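Local coordinates for protein AxyAgu115A (PDB 6NPS) that acts as a family GH115 alpha-glucuronidase, probably removing glucuronic acid side groups from xylan alongside alpha-arabinofuranosidases, at residues L428-I431 and W432-T436; L465-A468 and Y469-K473; Y899-G903 and P904-I908. The protein carries 3 engineered substitutions. One frame throughout, in Å; residues are numbered along the deposited sequence.

Interaction 1: residues L428-I431 and W432-T436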
ATOM      1  N   LEU A 428       9.256  -4.699 -34.182  1.00 25.17           N
ATOM      2  CA  LEU A 428      10.124  -5.152 -35.272  1.00 25.53           C
ATOM      3  C   LEU A 428      11.610  -4.986 -35.004  1.00 28.93           C
ATOM      4  O   LEU A 428      12.366  -5.928 -35.306  1.00 29.61           O
ATOM      5  CB  LEU A 428       9.739  -4.456 -36.585  1.00 27.97           C
ATOM      6  CG  LEU A 428       8.350  -4.807 -37.147  1.00 34.03           C
ATOM      7  CD1 LEU A 428       8.293  -4.472 -38.661  1.00 31.59           C
ATOM      8  CD2 LEU A 428       7.929  -6.268 -36.933  1.00 33.51           C
ATOM      9  N   PRO A 429      12.097  -3.865 -34.448  1.00 29.62           N
ATOM     10  CA  PRO A 429      13.546  -3.746 -34.199  1.00 26.49           C
ATOM     11  C   PRO A 429      14.116  -4.844 -33.349  1.00 26.11           C
ATOM     12  O   PRO A 429      15.246  -5.293 -33.587  1.00 30.32           O
ATOM     13  CB  PRO A 429      13.663  -2.377 -33.485  1.00 30.86           C
ATOM     14  CG  PRO A 429      12.540  -1.581 -34.106  1.00 32.05           C
ATOM     15  CD  PRO A 429      11.399  -2.570 -34.234  1.00 29.14           C
ATOM     16  N   LYS A 430      13.370  -5.271 -32.326  1.00 27.28           N
ATOM     17  CA  LYS A 430      13.810  -6.366 -31.483  1.00 29.10           C
ATOM     18  C   LYS A 430      13.814  -7.687 -32.250  1.00 31.73           C
ATOM     19  O   LYS A 430      14.771  -8.477 -32.156  1.00 30.43           O
ATOM     20  CB  LYS A 430      12.889  -6.455 -30.272  1.00 28.40           C
ATOM     21  CG  LYS A 430      13.074  -7.699 -29.390  1.00 35.75           C
ATOM     22  CD  LYS A 430      14.253  -7.573 -28.481  1.00 42.86           C
ATOM     23  CE  LYS A 430      14.312  -8.762 -27.488  1.00 49.64           C
ATOM     24  NZ  LYS A 430      13.559  -8.537 -26.221  1.00 46.60           N
ATOM     25  N   ILE A 431      12.747  -7.951 -33.000  1.00 26.67           N
ATOM     26  CA  ILE A 431      12.697  -9.176 -33.811  1.00 29.97           C
ATOM     27  C   ILE A 431      13.858  -9.213 -34.782  1.00 29.80           C
ATOM     28  O   ILE A 431      14.489 -10.266 -34.978  1.00 32.18           O
ATOM     29  CB  ILE A 431      11.355  -9.297 -34.560  1.00 30.52           C
ATOM     30  CG1 ILE A 431      10.200  -9.359 -33.570  1.00 34.88           C
ATOM     31  CG2 ILE A 431      11.312 -10.571 -35.416  1.00 29.58           C
ATOM     32  CD1 ILE A 431       8.834  -9.130 -34.257  1.00 34.19           C
ATOM     33  N   TRP A 432      14.125  -8.076 -35.462  1.00 31.71           N
ATOM     34  CA  TRP A 432      15.234  -8.030 -36.408  1.00 28.60           C
ATOM     35  C   TRP A 432      16.549  -8.336 -35.701  1.00 29.37           C
ATOM     36  O   TRP A 432      17.350  -9.146 -36.181  1.00 31.61           O
ATOM     37  CB  TRP A 432      15.291  -6.665 -37.114  1.00 27.47           C
ATOM     38  CG  TRP A 432      16.448  -6.522 -38.042  1.00 29.44           C
ATOM     39  CD1 TRP A 432      16.443  -6.766 -39.384  1.00 31.48           C
ATOM     40  CD2 TRP A 432      17.786  -6.136 -37.708  1.00 32.33           C
ATOM     41  NE1 TRP A 432      17.682  -6.552 -39.904  1.00 31.67           N
ATOM     42  CE2 TRP A 432      18.527  -6.146 -38.903  1.00 33.26           C
ATOM     43  CE3 TRP A 432      18.426  -5.765 -36.522  1.00 32.27           C
ATOM     44  CZ2 TRP A 432      19.883  -5.822 -38.947  1.00 32.58           C
ATOM     45  CZ3 TRP A 432      19.779  -5.440 -36.571  1.00 31.05           C
ATOM     46  CH2 TRP A 432      20.482  -5.458 -37.771  1.00 31.91           C
ATOM     47  N   GLU A 433      16.780  -7.710 -34.539  1.00 30.05           N
ATOM     48  CA  GLU A 433      18.058  -7.889 -33.857  1.00 32.51           C
ATOM     49  C   GLU A 433      18.252  -9.341 -33.418  1.00 29.85           C
ATOM     50  O   GLU A 433      19.346  -9.896 -33.528  1.00 29.77           O
ATOM     51  CB  GLU A 433      18.141  -6.948 -32.650  1.00 33.69           C
ATOM     52  CG  GLU A 433      19.486  -6.955 -31.937  1.00 42.67           C
ATOM     53  CD  GLU A 433      19.442  -7.776 -30.645  1.00 58.72           C
ATOM     54  OE1 GLU A 433      18.320  -7.997 -30.122  1.00 63.52           O
ATOM     55  OE2 GLU A 433      20.517  -8.189 -30.151  1.00 66.11           O
ATOM     56  N   GLN A 434      17.225  -9.941 -32.851  1.00 27.57           N
ATOM     57  CA  GLN A 434      17.374 -11.313 -32.369  1.00 29.51           C
ATOM     58  C   GLN A 434      17.474 -12.296 -33.537  1.00 30.22           C
ATOM     59  O   GLN A 434      18.345 -13.181 -33.555  1.00 34.35           O
ATOM     60  CB  GLN A 434      16.195 -11.667 -31.458  1.00 30.24           C
ATOM     61  CG  GLN A 434      16.132 -10.872 -30.169  1.00 33.89           C
ATOM     62  CD  GLN A 434      17.285 -11.208 -29.252  1.00 38.59           C
ATOM     63  OE1 GLN A 434      17.434 -12.334 -28.820  1.00 39.27           O
ATOM     64  NE2 GLN A 434      18.122 -10.220 -28.962  1.00 42.52           N
ATOM     65  N   MET A 435      16.549 -12.206 -34.500  1.00 31.84           N
ATOM     66  CA  MET A 435      16.552 -13.216 -35.563  1.00 32.97           C
ATOM     67  C   MET A 435      17.717 -13.041 -36.521  1.00 33.30           C
ATOM     68  O   MET A 435      18.217 -14.042 -37.038  1.00 33.80           O
ATOM     69  CB  MET A 435      15.226 -13.210 -36.336  1.00 31.86           C
ATOM     70  CG  MET A 435      14.015 -13.789 -35.536  1.00 33.10           C
ATOM     71  SD  MET A 435      14.320 -15.314 -34.620  1.00 35.11           S
ATOM     72  CE  MET A 435      14.611 -16.508 -35.992  1.00 26.79           C
ATOM     73  N   THR A 436      18.228 -11.805 -36.747  1.00 28.45           N
ATOM     74  CA  THR A 436      19.446 -11.736 -37.549  1.00 28.89           C
ATOM     75  C   THR A 436      20.645 -12.280 -36.797  1.00 31.04           C
ATOM     76  O   THR A 436      21.554 -12.837 -37.420  1.00 30.72           O
ATOM     77  CB  THR A 436      19.760 -10.311 -38.033  1.00 31.02           C
ATOM     78  OG1 THR A 436      19.911  -9.422 -36.904  1.00 35.03           O
ATOM     79  CG2 THR A 436      18.639  -9.823 -38.944  1.00 30.17           C
TER

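Interaction 2: residues L465-A468 and Y469-K473. With GOL (glycerol), chain G.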
ATOM      1  N   LEU A 465       8.487 -13.878 -41.620  1.00 26.46           N
ATOM      2  CA  LEU A 465       8.539 -14.729 -42.805  1.00 29.70           C
ATOM      3  C   LEU A 465       9.165 -14.024 -44.021  1.00 35.62           C
ATOM      4  O   LEU A 465       9.702 -14.704 -44.916  1.00 33.06           O
ATOM      5  CB  LEU A 465       7.121 -15.231 -43.126  1.00 27.64           C
ATOM      6  CG  LEU A 465       6.577 -16.208 -42.052  1.00 32.75           C
ATOM      7  CD1 LEU A 465       5.175 -16.667 -42.364  1.00 30.30           C
ATOM      8  CD2 LEU A 465       7.485 -17.437 -41.904  1.00 33.60           C
ATOM      9  N   ASP A 466       9.133 -12.686 -44.079  1.00 33.28           N
ATOM     10  CA  ASP A 466       9.833 -12.002 -45.169  1.00 29.72           C
ATOM     11  C   ASP A 466      11.325 -12.040 -44.928  1.00 26.48           C
ATOM     12  O   ASP A 466      12.112 -12.190 -45.863  1.00 32.97           O
ATOM     13  CB  ASP A 466       9.372 -10.537 -45.282  1.00 31.24           C
ATOM     14  CG  ASP A 466       8.288 -10.336 -46.332  1.00 41.06           C
ATOM     15  OD1 ASP A 466       8.391 -10.973 -47.402  1.00 44.95           O
ATOM     16  OD2 ASP A 466       7.330  -9.543 -46.085  1.00 37.60           O
ATOM     17  N   LEU A 467      11.718 -11.895 -43.663  1.00 29.29           N
ATOM     18  CA  LEU A 467      13.109 -12.050 -43.246  1.00 31.59           C
ATOM     19  C   LEU A 467      13.623 -13.460 -43.518  1.00 31.53           C
ATOM     20  O   LEU A 467      14.732 -13.632 -44.045  1.00 32.38           O
ATOM     21  CB  LEU A 467      13.207 -11.703 -41.747  1.00 32.48           C
ATOM     22  CG  LEU A 467      14.612 -11.699 -41.145  1.00 34.55           C
ATOM     23  CD1 LEU A 467      15.484 -10.706 -41.917  1.00 37.16           C
ATOM     24  CD2 LEU A 467      14.529 -11.356 -39.649  1.00 32.73           C
ATOM     25  N   ALA A 468      12.827 -14.487 -43.184  1.00 30.78           N
ATOM     26  CA  ALA A 468      13.230 -15.872 -43.449  1.00 30.74           C
ATOM     27  C   ALA A 468      13.365 -16.128 -44.943  1.00 32.13           C
ATOM     28  O   ALA A 468      14.263 -16.862 -45.386  1.00 33.45           O
ATOM     29  CB  ALA A 468      12.216 -16.873 -42.858  1.00 27.75           C
ATOM     30  N   TYR A 469      12.474 -15.539 -45.738  1.00 29.17           N
ATOM     31  CA  TYR A 469      12.474 -15.825 -47.168  1.00 28.12           C
ATOM     32  C   TYR A 469      13.624 -15.131 -47.888  1.00 32.03           C
ATOM     33  O   TYR A 469      14.275 -15.743 -48.736  1.00 33.33           O
ATOM     34  CB  TYR A 469      11.124 -15.420 -47.756  1.00 33.70           C
ATOM     35  CG  TYR A 469      11.008 -15.594 -49.261  1.00 37.12           C
ATOM     36  CD1 TYR A 469      10.807 -16.860 -49.830  1.00 34.15           C
ATOM     37  CD2 TYR A 469      11.100 -14.493 -50.115  1.00 34.03           C
ATOM     38  CE1 TYR A 469      10.708 -17.014 -51.220  1.00 37.14           C
ATOM     39  CE2 TYR A 469      10.996 -14.643 -51.512  1.00 36.20           C
ATOM     40  CZ  TYR A 469      10.797 -15.903 -52.043  1.00 40.30           C
ATOM     41  OH  TYR A 469      10.691 -16.034 -53.402  1.00 40.63           O
ATOM     42  N   ASP A 470      13.900 -13.857 -47.575  1.00 30.44           N
ATOM     43  CA  ASP A 470      14.918 -13.049 -48.298  1.00 39.28           C
ATOM     44  C   ASP A 470      15.782 -12.325 -47.272  1.00 39.83           C
ATOM     45  O   ASP A 470      15.584 -11.144 -46.948  1.00 36.82           O
ATOM     46  CB  ASP A 470      14.265 -12.064 -49.280  1.00 42.16           C
ATOM     47  CG  ASP A 470      15.270 -11.442 -50.271  1.00 51.66           C
ATOM     48  OD1 ASP A 470      16.501 -11.528 -50.055  1.00 46.45           O
ATOM     49  OD2 ASP A 470      14.804 -10.848 -51.267  1.00 54.69           O
ATOM     50  N   PHE A 471      16.751 -13.058 -46.732  1.00 35.70           N
ATOM     51  CA  PHE A 471      17.568 -12.477 -45.674  1.00 39.27           C
ATOM     52  C   PHE A 471      18.498 -11.398 -46.228  1.00 39.44           C
ATOM     53  O   PHE A 471      18.874 -10.466 -45.511  1.00 37.42           O
ATOM     54  CB  PHE A 471      18.348 -13.595 -44.976  1.00 34.43           C
ATOM     55  CG  PHE A 471      18.954 -13.182 -43.697  1.00 33.82           C
ATOM     56  CD1 PHE A 471      18.191 -13.180 -42.533  1.00 32.51           C
ATOM     57  CD2 PHE A 471      20.282 -12.759 -43.653  1.00 36.37           C
ATOM     58  CE1 PHE A 471      18.747 -12.780 -41.326  1.00 32.81           C
ATOM     59  CE2 PHE A 471      20.862 -12.348 -42.452  1.00 33.47           C
ATOM     60  CZ  PHE A 471      20.107 -12.351 -41.302  1.00 30.91           C
ATOM     61  N   ASP A 472      18.872 -11.492 -47.498  1.00 40.06           N
ATOM     62  CA  ASP A 472      19.752 -10.470 -48.051  1.00 42.60           C
ATOM     63  C   ASP A 472      19.047  -9.124 -48.156  1.00 41.39           C
ATOM     64  O   ASP A 472      19.686  -8.079 -47.966  1.00 40.66           O
ATOM     65  CB  ASP A 472      20.294 -10.918 -49.397  1.00 53.98           C
ATOM     66  CG  ASP A 472      21.159 -12.174 -49.268  1.00 73.08           C
ATOM     67  OD1 ASP A 472      21.796 -12.354 -48.202  1.00 77.55           O
ATOM     68  OD2 ASP A 472      21.187 -12.988 -50.218  1.00 79.55           O
ATOM     69  N   LYS A 473      17.729  -9.121 -48.401  1.00 40.36           N
ATOM     70  CA  LYS A 473      17.002  -7.854 -48.436  1.00 41.48           C
ATOM     71  C   LYS A 473      16.754  -7.287 -47.036  1.00 40.68           C
ATOM     72  O   LYS A 473      16.838  -6.059 -46.838  1.00 32.76           O
ATOM     73  CB  LYS A 473      15.672  -8.026 -49.169  1.00 42.83           C
ATOM     74  CG  LYS A 473      15.026  -6.685 -49.511  1.00 52.29           C
ATOM     75  CD  LYS A 473      13.559  -6.814 -49.912  1.00 60.67           C
ATOM     76  CE  LYS A 473      13.362  -7.889 -50.972  1.00 73.56           C
ATOM     77  NZ  LYS A 473      11.912  -8.183 -51.220  1.00 79.67           N
TER
HETATM   78  C1  GOL G1005       9.002  -9.012 -49.707  1.00108.44           C
HETATM   79  O1  GOL G1005       9.944  -8.096 -49.232  1.00103.86           O
HETATM   80  C2  GOL G1005       7.591  -8.324 -49.727  1.00111.51           C
HETATM   81  O2  GOL G1005       7.070  -8.090 -48.449  1.00112.85           O
HETATM   82  C3  GOL G1005       6.696  -9.271 -50.585  1.00109.35           C
HETATM   83  O3  GOL G1005       5.372  -8.911 -50.374  1.00108.27           O

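Interaction 3: residues Y899-G903 and P904-I908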
ATOM      1  N   TYR A 899      23.095 -16.340 -12.678  1.00 52.71           N
ATOM      2  CA  TYR A 899      22.072 -16.066 -13.674  1.00 44.10           C
ATOM      3  C   TYR A 899      21.739 -17.306 -14.497  1.00 43.76           C
ATOM      4  O   TYR A 899      22.625 -18.078 -14.872  1.00 45.91           O
ATOM      5  CB  TYR A 899      22.544 -14.950 -14.604  1.00 44.35           C
ATOM      6  CG  TYR A 899      21.541 -14.629 -15.659  1.00 44.77           C
ATOM      7  CD1 TYR A 899      20.576 -13.661 -15.440  1.00 41.82           C
ATOM      8  CD2 TYR A 899      21.565 -15.279 -16.898  1.00 44.64           C
ATOM      9  CE1 TYR A 899      19.645 -13.361 -16.410  1.00 38.97           C
ATOM     10  CE2 TYR A 899      20.633 -14.972 -17.880  1.00 42.83           C
ATOM     11  CZ  TYR A 899      19.682 -14.025 -17.617  1.00 38.88           C
ATOM     12  OH  TYR A 899      18.753 -13.711 -18.558  1.00 40.97           O
ATOM     13  N   HIS A 900      20.457 -17.478 -14.814  1.00 40.81           N
ATOM     14  CA  HIS A 900      20.062 -18.523 -15.757  1.00 42.11           C
ATOM     15  C   HIS A 900      18.627 -18.264 -16.177  1.00 42.08           C
ATOM     16  O   HIS A 900      17.819 -17.764 -15.389  1.00 38.61           O
ATOM     17  CB  HIS A 900      20.214 -19.948 -15.164  1.00 46.08           C
ATOM     18  CG  HIS A 900      19.376 -20.193 -13.945  1.00 51.05           C
ATOM     19  ND1 HIS A 900      19.703 -19.683 -12.706  1.00 53.17           N
ATOM     20  CD2 HIS A 900      18.225 -20.890 -13.770  1.00 49.53           C
ATOM     21  CE1 HIS A 900      18.786 -20.049 -11.824  1.00 51.87           C
ATOM     22  NE2 HIS A 900      17.880 -20.781 -12.445  1.00 48.69           N
ATOM     23  N   VAL A 901      18.322 -18.585 -17.433  1.00 41.42           N
ATOM     24  CA  VAL A 901      16.941 -18.515 -17.887  1.00 40.60           C
ATOM     25  C   VAL A 901      16.048 -19.322 -16.946  1.00 46.99           C
ATOM     26  O   VAL A 901      16.413 -20.418 -16.485  1.00 40.90           O
ATOM     27  CB  VAL A 901      16.863 -19.006 -19.345  1.00 43.32           C
ATOM     28  CG1 VAL A 901      15.420 -19.127 -19.812  1.00 43.00           C
ATOM     29  CG2 VAL A 901      17.654 -18.044 -20.254  1.00 39.39           C
ATOM     30  N   ASP A 902      14.883 -18.750 -16.625  1.00 45.18           N
ATOM     31  CA  ASP A 902      13.875 -19.210 -15.686  1.00 50.24           C
ATOM     32  C   ASP A 902      14.277 -18.954 -14.237  1.00 48.70           C
ATOM     33  O   ASP A 902      13.516 -19.327 -13.341  1.00 48.25           O
ATOM     34  CB  ASP A 902      13.513 -20.696 -15.855  1.00 57.97           C
ATOM     35  CG  ASP A 902      12.827 -20.973 -17.186  1.00 69.70           C
ATOM     36  OD1 ASP A 902      13.197 -21.966 -17.864  1.00 74.76           O
ATOM     37  OD2 ASP A 902      11.929 -20.180 -17.564  1.00 68.71           O
ATOM     38  N   GLY A 903      15.435 -18.339 -13.969  1.00 42.73           N
ATOM     39  CA  GLY A 903      15.773 -17.978 -12.612  1.00 44.09           C
ATOM     40  C   GLY A 903      15.057 -16.712 -12.163  1.00 41.43           C
ATOM     41  O   GLY A 903      14.253 -16.122 -12.889  1.00 38.50           O
ATOM     42  N   PRO A 904      15.339 -16.292 -10.909  1.00 43.63           N
ATOM     43  CA  PRO A 904      14.663 -15.114 -10.340  1.00 44.63           C
ATOM     44  C   PRO A 904      15.011 -13.811 -11.032  1.00 38.47           C
ATOM     45  O   PRO A 904      14.105 -13.025 -11.318  1.00 38.00           O
ATOM     46  CB  PRO A 904      15.141 -15.098  -8.880  1.00 48.58           C
ATOM     47  CG  PRO A 904      16.349 -16.041  -8.838  1.00 49.88           C
ATOM     48  CD  PRO A 904      16.085 -17.055  -9.891  1.00 47.79           C
ATOM     49  N   HIS A 905      16.299 -13.561 -11.296  1.00 35.55           N
ATOM     50  CA  HIS A 905      16.689 -12.302 -11.939  1.00 35.78           C
ATOM     51  C   HIS A 905      16.239 -12.259 -13.387  1.00 34.61           C
ATOM     52  O   HIS A 905      15.835 -11.195 -13.893  1.00 36.71           O
ATOM     53  CB  HIS A 905      18.209 -12.118 -11.876  1.00 45.10           C
ATOM     54  CG  HIS A 905      18.730 -11.924 -10.489  1.00 58.21           C
ATOM     55  ND1 HIS A 905      18.539 -10.753  -9.783  1.00 61.66           N
ATOM     56  CD2 HIS A 905      19.432 -12.749  -9.674  1.00 61.90           C
ATOM     57  CE1 HIS A 905      19.102 -10.867  -8.593  1.00 63.06           C
ATOM     58  NE2 HIS A 905      19.651 -12.066  -8.501  1.00 61.96           N
ATOM     59  N   TRP A 906      16.394 -13.390 -14.101  1.00 32.57           N
ATOM     60  CA  TRP A 906      15.913 -13.482 -15.470  1.00 30.51           C
ATOM     61  C   TRP A 906      14.447 -13.084 -15.535  1.00 31.58           C
ATOM     62  O   TRP A 906      14.034 -12.345 -16.433  1.00 32.61           O
ATOM     63  CB  TRP A 906      16.115 -14.927 -16.014  1.00 33.89           C
ATOM     64  CG  TRP A 906      15.316 -15.160 -17.342  1.00 34.41           C
ATOM     65  CD1 TRP A 906      15.737 -14.864 -18.609  1.00 33.37           C
ATOM     66  CD2 TRP A 906      13.966 -15.652 -17.470  1.00 29.39           C
ATOM     67  NE1 TRP A 906      14.741 -15.160 -19.521  1.00 31.16           N
ATOM     68  CE2 TRP A 906      13.647 -15.647 -18.844  1.00 29.91           C
ATOM     69  CE3 TRP A 906      13.003 -16.104 -16.558  1.00 30.08           C
ATOM     70  CZ2 TRP A 906      12.391 -16.054 -19.332  1.00 27.96           C
ATOM     71  CZ3 TRP A 906      11.754 -16.567 -17.053  1.00 32.50           C
ATOM     72  CH2 TRP A 906      11.474 -16.547 -18.428  1.00 33.24           C
ATOM     73  N   GLY A 907      13.652 -13.547 -14.561  1.00 29.26           N
ATOM     74  CA  GLY A 907      12.219 -13.309 -14.606  1.00 31.68           C
ATOM     75  C   GLY A 907      11.839 -11.856 -14.361  1.00 32.99           C
ATOM     76  O   GLY A 907      10.945 -11.328 -15.031  1.00 36.56           O
ATOM     77  N   ILE A 908      12.488 -11.197 -13.388  1.00 34.54           N
ATOM     78  CA  ILE A 908      12.296  -9.749 -13.198  1.00 33.10           C
ATOM     79  C   ILE A 908      12.654  -8.997 -14.475  1.00 36.81           C
ATOM     80  O   ILE A 908      11.892  -8.156 -14.975  1.00 34.88           O
ATOM     81  CB  ILE A 908      13.157  -9.234 -12.034  1.00 37.67           C
ATOM     82  CG1 ILE A 908      12.678  -9.786 -10.688  1.00 45.24           C
ATOM     83  CG2 ILE A 908      13.139  -7.673 -11.984  1.00 32.81           C
ATOM     84  CD1 ILE A 908      13.790  -9.743  -9.665  1.00 51.91           C
TER
HETATM   85  O   HOH W   1      16.210 -11.511 -18.421  1.00 42.71           O

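Interaction 1: residues L428-I431 and W432-T436
Four backbone bonds tie L428-I431 to W432-T436, each joining residues four apart, so this is a single run of alpha-helix seen along two successive turns. W432 N reaches L428 O at 2.8 Å in an almost straight bond (169° at the hydrogen). E433 N binds P429 O at 3.0 Å, rather more bent at 154°. Q434 N to K430 O measures 2.9 Å, and M435 N to I431 O is also 2.9 Å.

Among the side-chain polar contacts, OG1 of T436 turns back on W432 O at 2.7 Å. T436 N binds the same oxygen from the opposite face of its carbonyl plane, so one acceptor is gripped twice by one residue. NE2 of Q434 donates to OE1 of E433, at a length short enough to be doubtful.

Apolar packing follows the same helical spacing. K430 and Q434 run alongside each other, with K430 CE 3.9 Å from Q434 CG, while CG2 of I431 approaches CG of M435 more loosely, at 4.2 Å. W432 holds CG anti to its backbone N (chi1 177°). That sets the indole next to the following turn, where the methyl CG2 of T436 lies 3.5 Å above one ring face, towards the rim.

The charged ends are buried and matched by other parts of the chain: K430 NZ is hydrogen-bonded to Q867 and N389, and E433 OE2 forms a salt bridge with K831 of strand 828-833. On other sides W432 packs on F463 of helix 458-469, and M435 on M407 of strand 405-410. The helix is the crossover of a beta-alpha-beta unit, strand 405-410, helix 428-440, strand 446-450, in the eight-stranded parallel TIM-barrel-type fold of the GH115 family.

Interaction 2: residues L465-A468 and Y469-K473
The ring of F471 is met obliquely by L467, whose CD1 comes to 3.7 Å from CD1 of F471; the two side chains lie alongside each other and point the same way. This ring is also stacked with that of Y439, and L467 and F471 both rest on W447 of barrel strand 446-450. Among the flat carboxylates, that of D470 is approached from above its plane, 65° out of it, by K473 N, which bonds to OD1 at 3.2 Å.

That is a capping bond, with D470 at the N-cap of the short helix 471-474. Helix 458-469 ends here, and D470 is the first residue to leave helical backbone angles. With chi1 at -167° its carboxylate carbon points away from the residue's own N, which swings the group forward to the amide it caps. The closing turn of the first helix is held by Y469 N to L465 O at 3.0 Å and by D470 N to D466 O, also 3.0 Å. The next amide breaks the pattern: F471 N turns to the hydroxyl of S167 instead.

A glycerol, probably from the crystallisation liquor, bridges D466 and K473. Its O2 donates to D466 OD2 at 2.8 Å, and K473 NZ donates to its O1, likewise at 2.8 Å. D466 also takes a salt bridge from K209 on OD1 and a bond from Y485 OH on OD2. An alanine here would remove both oxygens and is likely to leave K209 without its charged mate and Y485 OH without its acceptor. K473 NZ has a further, long salt bridge to D470 OD2, at 3.9 Å.

Interaction 3: residues Y899-G903 and P904-I908
W906 and V901 meet with the indole lying across the backbone of a type II beta turn, H900 to G903, which leads straight into helix 904-912. This turn-and-helix start belongs to the GH115 C-terminal domain. A chi1 of 167° in W906 swings the ring back over the turn rather than out along the helix. The CA of V901 sits over the five-membered ring, 4.0 Å from its centroid and 19° off the normal, a CH-pi contact. Further round the same face, the N of D902 lies 3.1 Å above the plane of the W906 ring. The side chain of D902 runs beside the indole in the same direction, OD2 reaching 3.7 Å from W906 CZ3, but its carboxylate is turned 76° against the ring plane. Y899 comes from another quarter: its hydroxyl lies in the indole plane at the edge, with OH 3.2 Å from W906 CD1, and its ring touches CB.

The polar ends of both aromatics are used outside the segments. W906 NE1 binds D385, in the loop after barrel strand 379-383, while Y899 OH bonds to N870.

G903 is the N-cap residue and joins the two halves. Its N closes the turn on H900 O at 2.8 Å, and its O receives the first helical bond, from G907 N at 3.1 Å. The imidazole of H900 lies against this glycine, with G903 CA over one ring face towards the rim. A water donates to W906 O at 3.1 Å and, weakly, to Y899 OH.

In the fold
Along the chain the three contacts come strictly in series. Interactions 1 and 2 share the barrel region: helix 428-440 carries the first, and helices 458-469 and 471-474 meet in the second, on either side in sequence of strand 446-450. Their centres are 12 Å apart and they touch, T436 CG2 lying 3.8 Å from F471 CZ and M435 CB 3.9 Å from L467 CD2, so neighbouring helices pack together outside the barrel. Interaction 3 belongs to the C-terminal domain, its centre about 22 Å from that of interaction 1 and 32 Å from that of interaction 2. Even so, interactions 1 and 3 each bond across between barrel and C-terminal domain, joining the two at separate places.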